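Local coordinates for molybdopterin biosynthesis moeA protein (PDB 1WU2) that probably acts in molybdenum cofactor biosynthesis, in the late step where MoeA family proteins promote insertion of molybdenum into molybdopterin, at residues Y61-E66 against D127-L132; K99-L104 against R108-A113; K157-I160 against Q164-A167. All blocks are in the same frame, centred on the assembly; numbering follows the deposited sequence.

Contact 1. Residues Y61-E66 against D127-L132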
loop_
_atom_site.group_PDB
_atom_site.type_symbol
_atom_site.label_atom_id
_atom_site.label_comp_id
_atom_site.label_asym_id
_atom_site.label_seq_id
_atom_site.Cartn_x
_atom_site.Cartn_y
_atom_site.Cartn_z
ATOM N N TYR A 61 -11.738 -43.767 11.025
ATOM C CA TYR A 61 -12.947 -44.574 10.903
ATOM C C TYR A 61 -14.182 -43.689 11.060
ATOM O O TYR A 61 -14.349 -43.024 12.080
ATOM C CB TYR A 61 -12.958 -45.673 11.966
ATOM C CG TYR A 61 -11.834 -46.671 11.814
ATOM C CD1 TYR A 61 -11.948 -47.749 10.941
ATOM C CD2 TYR A 61 -10.653 -46.532 12.536
ATOM C CE1 TYR A 61 -10.915 -48.665 10.793
ATOM C CE2 TYR A 61 -9.617 -47.440 12.396
ATOM C CZ TYR A 61 -9.753 -48.505 11.523
ATOM O OH TYR A 61 -8.726 -49.409 11.380
ATOM N N ALA A 62 -15.041 -43.684 10.046
ATOM C CA ALA A 62 -16.288 -42.934 10.091
ATOM C C ALA A 62 -17.296 -43.652 10.991
ATOM O O ALA A 62 -17.776 -44.732 10.657
ATOM C CB ALA A 62 -16.846 -42.760 8.686
ATOM N N ILE A 63 -17.599 -43.047 12.137
ATOM C CA ILE A 63 -18.483 -43.647 13.132
ATOM C C ILE A 63 -19.679 -42.746 13.407
ATOM O O ILE A 63 -19.844 -41.705 12.773
ATOM C CB ILE A 63 -17.703 -43.902 14.447
ATOM C CG1 ILE A 63 -17.201 -42.583 15.050
ATOM C CG2 ILE A 63 -16.534 -44.846 14.193
ATOM C CD1 ILE A 63 -16.814 -42.687 16.510
ATOM N N ARG A 64 -20.513 -43.169 14.352
ATOM C CA ARG A 64 -21.535 -42.309 14.925
ATOM C C ARG A 64 -20.955 -41.738 16.209
ATOM O O ARG A 64 -20.496 -42.489 17.068
ATOM C CB ARG A 64 -22.804 -43.099 15.248
ATOM C CG ARG A 64 -23.282 -44.028 14.143
ATOM C CD ARG A 64 -24.111 -43.330 13.094
ATOM N NE ARG A 64 -25.447 -43.006 13.597
ATOM C CZ ARG A 64 -26.577 -43.617 13.235
ATOM N NH1 ARG A 64 -26.573 -44.606 12.345
ATOM N NH2 ARG A 64 -27.729 -43.230 13.769
ATOM N N ALA A 65 -20.953 -40.414 16.328
ATOM C CA ALA A 65 -20.528 -39.749 17.557
ATOM C C ALA A 65 -21.382 -40.216 18.734
ATOM O O ALA A 65 -20.877 -40.408 19.837
ATOM C CB ALA A 65 -20.626 -38.234 17.397
ATOM N N GLU A 66 -22.672 -40.419 18.472
ATOM C CA GLU A 66 -23.645 -40.820 19.491
ATOM C C GLU A 66 -23.286 -42.148 20.168
ATOM O O GLU A 66 -23.578 -42.345 21.345
ATOM C CB GLU A 66 -25.047 -40.932 18.868
ATOM C CG GLU A 66 -25.697 -39.598 18.502
ATOM C CD GLU A 66 -25.119 -38.967 17.242
ATOM O OE1 GLU A 66 -24.981 -39.674 16.213
ATOM O OE2 GLU A 66 -24.801 -37.759 17.279
ATOM N N ASP A 127 -11.185 -57.289 13.152
ATOM C CA ASP A 127 -12.212 -56.530 12.432
ATOM C C ASP A 127 -12.974 -55.591 13.376
ATOM O O ASP A 127 -13.991 -55.013 12.997
ATOM C CB ASP A 127 -13.192 -57.486 11.727
ATOM C CG ASP A 127 -12.766 -57.828 10.301
ATOM O OD1 ASP A 127 -13.343 -58.775 9.725
ATOM O OD2 ASP A 127 -11.875 -57.212 9.672
ATOM N N LYS A 128 -12.473 -55.436 14.599
ATOM C CA LYS A 128 -13.094 -54.567 15.592
ATOM C C LYS A 128 -12.167 -53.396 15.912
ATOM O O LYS A 128 -10.945 -53.524 15.830
ATOM C CB LYS A 128 -13.404 -55.345 16.878
ATOM C CG LYS A 128 -13.864 -56.792 16.676
ATOM C CD LYS A 128 -15.307 -56.871 16.195
ATOM C CE LYS A 128 -15.676 -58.277 15.731
ATOM N NZ LYS A 128 -16.071 -58.309 14.290
ATOM N N ILE A 129 -12.761 -52.254 16.253
ATOM C CA ILE A 129 -12.019 -51.119 16.803
ATOM C C ILE A 129 -12.553 -50.776 18.190
ATOM O O ILE A 129 -13.699 -51.080 18.519
ATOM C CB ILE A 129 -12.080 -49.877 15.874
ATOM C CG1 ILE A 129 -13.525 -49.512 15.522
ATOM C CG2 ILE A 129 -11.261 -50.119 14.611
ATOM C CD1 ILE A 129 -13.687 -48.089 15.018
ATOM N N TYR A 130 -11.710 -50.144 18.999
ATOM C CA TYR A 130 -12.073 -49.804 20.371
ATOM C C TYR A 130 -11.826 -48.327 20.646
ATOM O O TYR A 130 -10.721 -47.821 20.455
ATOM C CB TYR A 130 -11.303 -50.690 21.351
ATOM C CG TYR A 130 -11.727 -52.137 21.253
ATOM C CD1 TYR A 130 -11.106 -53.004 20.359
ATOM C CD2 TYR A 130 -12.772 -52.629 22.028
ATOM C CE1 TYR A 130 -11.502 -54.328 20.251
ATOM C CE2 TYR A 130 -13.176 -53.953 21.927
ATOM C CZ TYR A 130 -12.538 -54.796 21.037
ATOM O OH TYR A 130 -12.934 -56.107 20.931
ATOM N N VAL A 131 -12.879 -47.647 21.089
ATOM C CA VAL A 131 -12.828 -46.219 21.372
ATOM C C VAL A 131 -12.910 -46.008 22.887
ATOM O O VAL A 131 -13.829 -46.494 23.551
ATOM C CB VAL A 131 -13.943 -45.441 20.617
ATOM C CG1 VAL A 131 -15.319 -46.068 20.829
ATOM C CG2 VAL A 131 -13.956 -43.977 21.024
ATOM N N LEU A 132 -11.928 -45.286 23.419
ATOM C CA LEU A 132 -11.752 -45.121 24.860
ATOM C C LEU A 132 -12.286 -43.781 25.371
ATOM O O LEU A 132 -12.358 -43.564 26.582
ATOM C CB LEU A 132 -10.266 -45.250 25.211
ATOM C CG LEU A 132 -9.518 -46.405 24.531
ATOM C CD1 LEU A 132 -8.010 -46.235 24.630
ATOM C CD2 LEU A 132 -9.939 -47.737 25.133
#
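Y61 and I129 meet through two first torsions that turn their side chains into the same interior. In Y61, chi1 of -64° sets CG opposite the carbonyl carbon and beside the backbone N. In I129, chi1 of 53° places CG1 between the backbone N and the carbonyl carbon, while CG2 lies anti to that carbon. Both branches of the isoleucine thereby reach the tyrosine. The methyl CG2 of I129 stands 3.9 Å from the centroid of the Y61 ring and 16° off the ring normal, the geometry of a CH-pi contact over one face. It is displaced toward the phenol end of the ring, since the distance from I129 CG2 to Y61 CZ is 3.8 Å. The other branch covers the root of the side chain: I129 CD1 lies 4.0 Å from Y61 CB, and the two side chains run past each other in opposite directions. I63, two residues along the same strand, closes the group more loosely, with its CG2 4.4 Å from I129 CD1.

Strand order explains why side chains alone make this contact. Strands 99-103 and 77-84 lie between 60-63 and 128-131 in the sheet, and the CA atoms of Y61 and I129 are 8.9 Å apart, too far for backbone pairing. Contact across two intervening strands is consistent with a curled, barrel-like sheet in this MoeA N-terminal region. A100 of strand 99-103, which touches both I63 and I129, and R124 of strand 123-125, which touches both Y61 and I129, extend the cluster.

No hydrogen bond crosses between the segments, and all three touching residues are buried. Cohesion therefore rests on dispersion and on the weak attraction of a methyl to the pi cloud, while the backbones of Y61 and I63 bond to I117, N114 and A115.

Contact 2. Residues K99-L104 against R108-A113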
loop_
_atom_site.group_PDB
_atom_site.type_symbol
_atom_site.label_atom_id
_atom_site.label_comp_id
_atom_site.label_asym_id
_atom_site.label_seq_id
_atom_site.Cartn_x
_atom_site.Cartn_y
_atom_site.Cartn_z
ATOM N N LYS A 99 -21.254 -49.513 14.193
ATOM C CA LYS A 99 -20.500 -49.754 12.960
ATOM C C LYS A 99 -19.459 -48.665 12.704
ATOM O O LYS A 99 -19.445 -47.632 13.373
ATOM C CB LYS A 99 -21.447 -49.847 11.757
ATOM C CG LYS A 99 -22.609 -50.823 11.925
ATOM C CD LYS A 99 -22.192 -52.257 11.637
ATOM C CE LYS A 99 -23.374 -53.216 11.740
ATOM N NZ LYS A 99 -23.139 -54.294 12.739
ATOM N N ALA A 100 -18.600 -48.914 11.721
ATOM C CA ALA A 100 -17.508 -48.006 11.373
ATOM C C ALA A 100 -16.952 -48.334 9.986
ATOM O O ALA A 100 -16.940 -49.493 9.579
ATOM C CB ALA A 100 -16.400 -48.089 12.417
ATOM N N ILE A 101 -16.492 -47.315 9.264
ATOM C CA ILE A 101 -15.947 -47.497 7.917
ATOM C C ILE A 101 -14.612 -46.776 7.788
ATOM O O ILE A 101 -14.566 -45.552 7.790
ATOM C CB ILE A 101 -16.945 -46.969 6.847
ATOM C CG1 ILE A 101 -18.192 -47.854 6.805
ATOM C CG2 ILE A 101 -16.284 -46.910 5.460
ATOM C CD1 ILE A 101 -19.307 -47.317 5.932
ATOM N N LYS A 102 -13.530 -47.538 7.674
ATOM C CA LYS A 102 -12.204 -46.965 7.452
ATOM C C LYS A 102 -12.183 -46.061 6.221
ATOM O O LYS A 102 -12.565 -46.481 5.131
ATOM C CB LYS A 102 -11.155 -48.068 7.289
ATOM C CG LYS A 102 -9.719 -47.586 7.452
ATOM C CD LYS A 102 -8.748 -48.758 7.544
ATOM C CE LYS A 102 -7.440 -48.359 8.206
ATOM N NZ LYS A 102 -6.611 -47.525 7.306
ATOM N N VAL A 103 -11.753 -44.818 6.416
ATOM C CA VAL A 103 -11.576 -43.865 5.325
ATOM C C VAL A 103 -10.181 -43.245 5.354
ATOM O O VAL A 103 -9.442 -43.393 6.322
ATOM C CB VAL A 103 -12.634 -42.738 5.379
ATOM C CG1 VAL A 103 -14.013 -43.289 5.066
ATOM C CG2 VAL A 103 -12.631 -42.021 6.740
ATOM N N LEU A 104 -9.826 -42.568 4.268
ATOM C CA LEU A 104 -8.615 -41.754 4.209
ATOM C C LEU A 104 -9.010 -40.282 4.192
ATOM O O LEU A 104 -10.185 -39.954 4.031
ATOM C CB LEU A 104 -7.805 -42.093 2.958
ATOM C CG LEU A 104 -7.212 -43.506 2.923
ATOM C CD1 LEU A 104 -6.836 -43.899 1.498
ATOM C CD2 LEU A 104 -6.002 -43.614 3.843
ATOM N N ARG A 108 -15.173 -38.840 1.062
ATOM C CA ARG A 108 -16.500 -38.370 1.425
ATOM C C ARG A 108 -17.022 -39.179 2.603
ATOM O O ARG A 108 -16.923 -40.402 2.607
ATOM C CB ARG A 108 -17.457 -38.503 0.241
ATOM C CG ARG A 108 -18.808 -37.841 0.461
ATOM C CD ARG A 108 -19.932 -38.509 -0.291
ATOM N NE ARG A 108 -19.924 -38.134 -1.701
ATOM C CZ ARG A 108 -20.443 -38.856 -2.690
ATOM N NH1 ARG A 108 -21.041 -40.020 -2.453
ATOM N NH2 ARG A 108 -20.368 -38.394 -3.933
ATOM N N ILE A 109 -17.566 -38.491 3.600
ATOM C CA ILE A 109 -18.108 -39.158 4.776
ATOM C C ILE A 109 -19.260 -40.049 4.320
ATOM O O ILE A 109 -20.196 -39.567 3.682
ATOM C CB ILE A 109 -18.595 -38.132 5.835
ATOM C CG1 ILE A 109 -17.450 -37.214 6.293
ATOM C CG2 ILE A 109 -19.204 -38.845 7.033
ATOM C CD1 ILE A 109 -16.193 -37.929 6.739
ATOM N N PRO A 110 -19.185 -41.349 4.607
ATOM C CA PRO A 110 -20.262 -42.269 4.233
ATOM C C PRO A 110 -21.612 -41.846 4.792
ATOM O O PRO A 110 -21.672 -41.191 5.832
ATOM C CB PRO A 110 -19.828 -43.596 4.861
ATOM C CG PRO A 110 -18.364 -43.492 5.019
ATOM C CD PRO A 110 -18.078 -42.050 5.283
ATOM N N LYS A 111 -22.681 -42.200 4.086
ATOM C CA LYS A 111 -24.031 -42.109 4.630
ATOM C C LYS A 111 -24.049 -42.804 5.994
ATOM O O LYS A 111 -23.439 -43.863 6.163
ATOM C CB LYS A 111 -25.034 -42.777 3.685
ATOM C CG LYS A 111 -26.427 -42.169 3.691
ATOM C CD LYS A 111 -27.286 -42.795 2.594
ATOM C CE LYS A 111 -28.546 -41.989 2.318
ATOM N NZ LYS A 111 -29.581 -42.807 1.620
ATOM N N GLY A 112 -24.721 -42.188 6.964
ATOM C CA GLY A 112 -24.815 -42.725 8.308
ATOM C C GLY A 112 -23.840 -42.097 9.289
ATOM O O GLY A 112 -24.193 -41.873 10.445
ATOM N N ALA A 113 -22.616 -41.821 8.839
ATOM C CA ALA A 113 -21.572 -41.294 9.718
ATOM C C ALA A 113 -21.683 -39.784 9.912
ATOM O O ALA A 113 -21.990 -39.046 8.976
ATOM C CB ALA A 113 -20.197 -41.648 9.180
#
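P110 turns the rim of its ring to two side chains of strand 99-103, I101 and V103, its CB-CG edge meeting I101. Its CB is 3.9 Å from I101 CD1, and its CG is 4.0 Å from I101 CG2, so both branches of the isoleucine bear on the pyrrolidine ring. The chi1 of I101, -68°, turns CG2 anti to the backbone N and leaves CG1 beside that N, which spreads the branches along the proline. V103 meets the ring on its CG-CD side, more loosely, with CG1 4.3 Å from P110 CD.

I101 and V103 face the loop because side chains alternate along a beta strand; A100, before them, and K102, between them, point their CB atoms the other way. Beyond the proline the loop folds into a type II beta turn, P110 to A113, closed by a bond from A113 N to P110 O of 3.2 Å. G112 occupies its third position with phi of 99°, where a CB would press on the preceding carbonyl oxygen.

Further out, backbone hydrogen bonds tie I101 to A62 and V103 to G60 on the neighbouring strand 60-63. Others tie I109 to D54 and K111 to V95, and A62 packs on both P110 and A113.

Contact 3. Residues K157-I160 against Q164-A167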
loop_
_atom_site.group_PDB
_atom_site.type_symbol
_atom_site.label_atom_id
_atom_site.label_comp_id
_atom_site.label_asym_id
_atom_site.label_seq_id
_atom_site.Cartn_x
_atom_site.Cartn_y
_atom_site.Cartn_z
ATOM N N LYS A 157 -18.327 -5.479 -2.386
ATOM C CA LYS A 157 -18.178 -4.358 -3.303
ATOM C C LYS A 157 -17.268 -3.307 -2.670
ATOM O O LYS A 157 -17.398 -2.999 -1.489
ATOM C CB LYS A 157 -19.556 -3.752 -3.603
ATOM C CG LYS A 157 -19.550 -2.505 -4.483
ATOM C CD LYS A 157 -20.900 -1.780 -4.427
ATOM C CE LYS A 157 -20.963 -0.611 -5.404
ATOM N NZ LYS A 157 -19.789 0.305 -5.287
ATOM N N GLY A 158 -16.346 -2.770 -3.462
ATOM C CA GLY A 158 -15.414 -1.757 -2.994
ATOM C C GLY A 158 -14.076 -2.325 -2.556
ATOM O O GLY A 158 -13.137 -1.577 -2.293
ATOM N N THR A 159 -13.984 -3.650 -2.490
ATOM C CA THR A 159 -12.748 -4.318 -2.114
ATOM C C THR A 159 -11.646 -3.976 -3.111
ATOM O O THR A 159 -11.877 -3.968 -4.317
ATOM C CB THR A 159 -12.965 -5.843 -2.063
ATOM O OG1 THR A 159 -13.918 -6.159 -1.042
ATOM C CG2 THR A 159 -11.698 -6.577 -1.627
ATOM N N ILE A 160 -10.459 -3.681 -2.587
ATOM C CA ILE A 160 -9.279 -3.418 -3.400
ATOM C C ILE A 160 -8.526 -4.733 -3.445
ATOM O O ILE A 160 -7.989 -5.177 -2.434
ATOM C CB ILE A 160 -8.407 -2.296 -2.786
ATOM C CG1 ILE A 160 -9.226 -1.015 -2.593
ATOM C CG2 ILE A 160 -7.201 -1.991 -3.682
ATOM C CD1 ILE A 160 -8.609 -0.050 -1.604
ATOM N N GLN A 164 -4.430 -12.706 -2.672
ATOM C CA GLN A 164 -5.299 -13.711 -2.054
ATOM C C GLN A 164 -6.756 -13.587 -2.517
ATOM O O GLN A 164 -7.459 -14.598 -2.639
ATOM C CB GLN A 164 -5.201 -13.687 -0.512
ATOM C CG GLN A 164 -5.671 -12.394 0.187
ATOM C CD GLN A 164 -4.517 -11.536 0.696
ATOM O OE1 GLN A 164 -3.695 -11.069 -0.092
ATOM N NE2 GLN A 164 -4.457 -11.324 2.012
ATOM N N ASP A 165 -7.201 -12.359 -2.783
ATOM C CA ASP A 165 -8.537 -12.124 -3.337
ATOM C C ASP A 165 -8.641 -12.673 -4.761
ATOM O O ASP A 165 -9.659 -13.252 -5.135
ATOM C CB ASP A 165 -8.880 -10.627 -3.353
ATOM C CG ASP A 165 -8.781 -9.975 -1.979
ATOM O OD1 ASP A 165 -8.870 -10.686 -0.958
ATOM O OD2 ASP A 165 -8.621 -8.745 -1.823
ATOM N N VAL A 166 -7.580 -12.491 -5.547
ATOM C CA VAL A 166 -7.558 -12.926 -6.945
ATOM C C VAL A 166 -7.547 -14.456 -7.021
ATOM O O VAL A 166 -8.073 -15.044 -7.966
ATOM C CB VAL A 166 -6.346 -12.317 -7.706
ATOM C CG1 VAL A 166 -6.281 -12.810 -9.143
ATOM C CG2 VAL A 166 -6.430 -10.794 -7.703
ATOM N N ALA A 167 -6.966 -15.086 -6.005
ATOM C CA ALA A 167 -6.915 -16.537 -5.898
ATOM C C ALA A 167 -8.294 -17.108 -5.584
ATOM O O ALA A 167 -8.659 -18.166 -6.093
ATOM C CB ALA A 167 -5.924 -16.941 -4.820
#
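The carboxylate of D165 faces T159 and I160 while being held by R162, in the short connection between the loop and the helix: OD1 forms a salt bridge with NH1 of R162. Both carboxylate oxygens have hydrogen-bonding partners next to the segments, and OD2 is also the one nearest the loop. It lies 3.8 Å from T159 CG2 and 3.7 Å from I160 O. The two approaches differ in direction. The threonine methyl stands well above the plane of the carboxylate, whereas I160 O lies ahead of OD2, close to the extension of the CG-OD2 bond.

The torsions account for this division. T159 has chi1 of -63°, which places CG2 anti to the backbone N and turns it to the aspartate, while OG1 stays beside the N and bonds back to R156 O. The threonine thus offers D165 only its methyl, and its polar end is satisfied within the loop.

No hydrogen bond joins the segments and only 69 Å² is buried between them, so this is a light contact. With no bond between them, OD2 and I160 O would be expected to repel weakly, which the R162 charge and the hydrogen bond of OD2 itself probably offset.

G158 has phi of 96°, where a CB would press on the preceding carbonyl oxygen; K157 forms a salt bridge with E23. The loop 157-160 leads from strand 153-155 into helix 163-171. The side chain of I160 packs on F224 and Y324, V166 packs on L32 and V36, and the helix also borders the second subunit, where Q164 NE2 bonds to L369 O and D165 packs on L370 of that subunit.

How the contacts relate
From the N terminus, the first segment to be reached lies on strand 60-63, whose partner segment 127-132 closes contact 1 across a loop of 60 residues. Contact 2 is nested inside that loop: strand 99-103 turns back at once through 108-113, with three residues between. The two are direct neighbours, their centres 10 Å apart, and strands 60-63 and 99-103 pair in one mixed sheet, where A62 N lies 3.0 Å from I101 O. Contact 3 follows in series, a short loop closure joining 157-160 to helix 163-171. Its centre lies 43 Å from that of contact 1 and 37 Å from that of contact 2, near the middle of the elongated chain and against the second subunit.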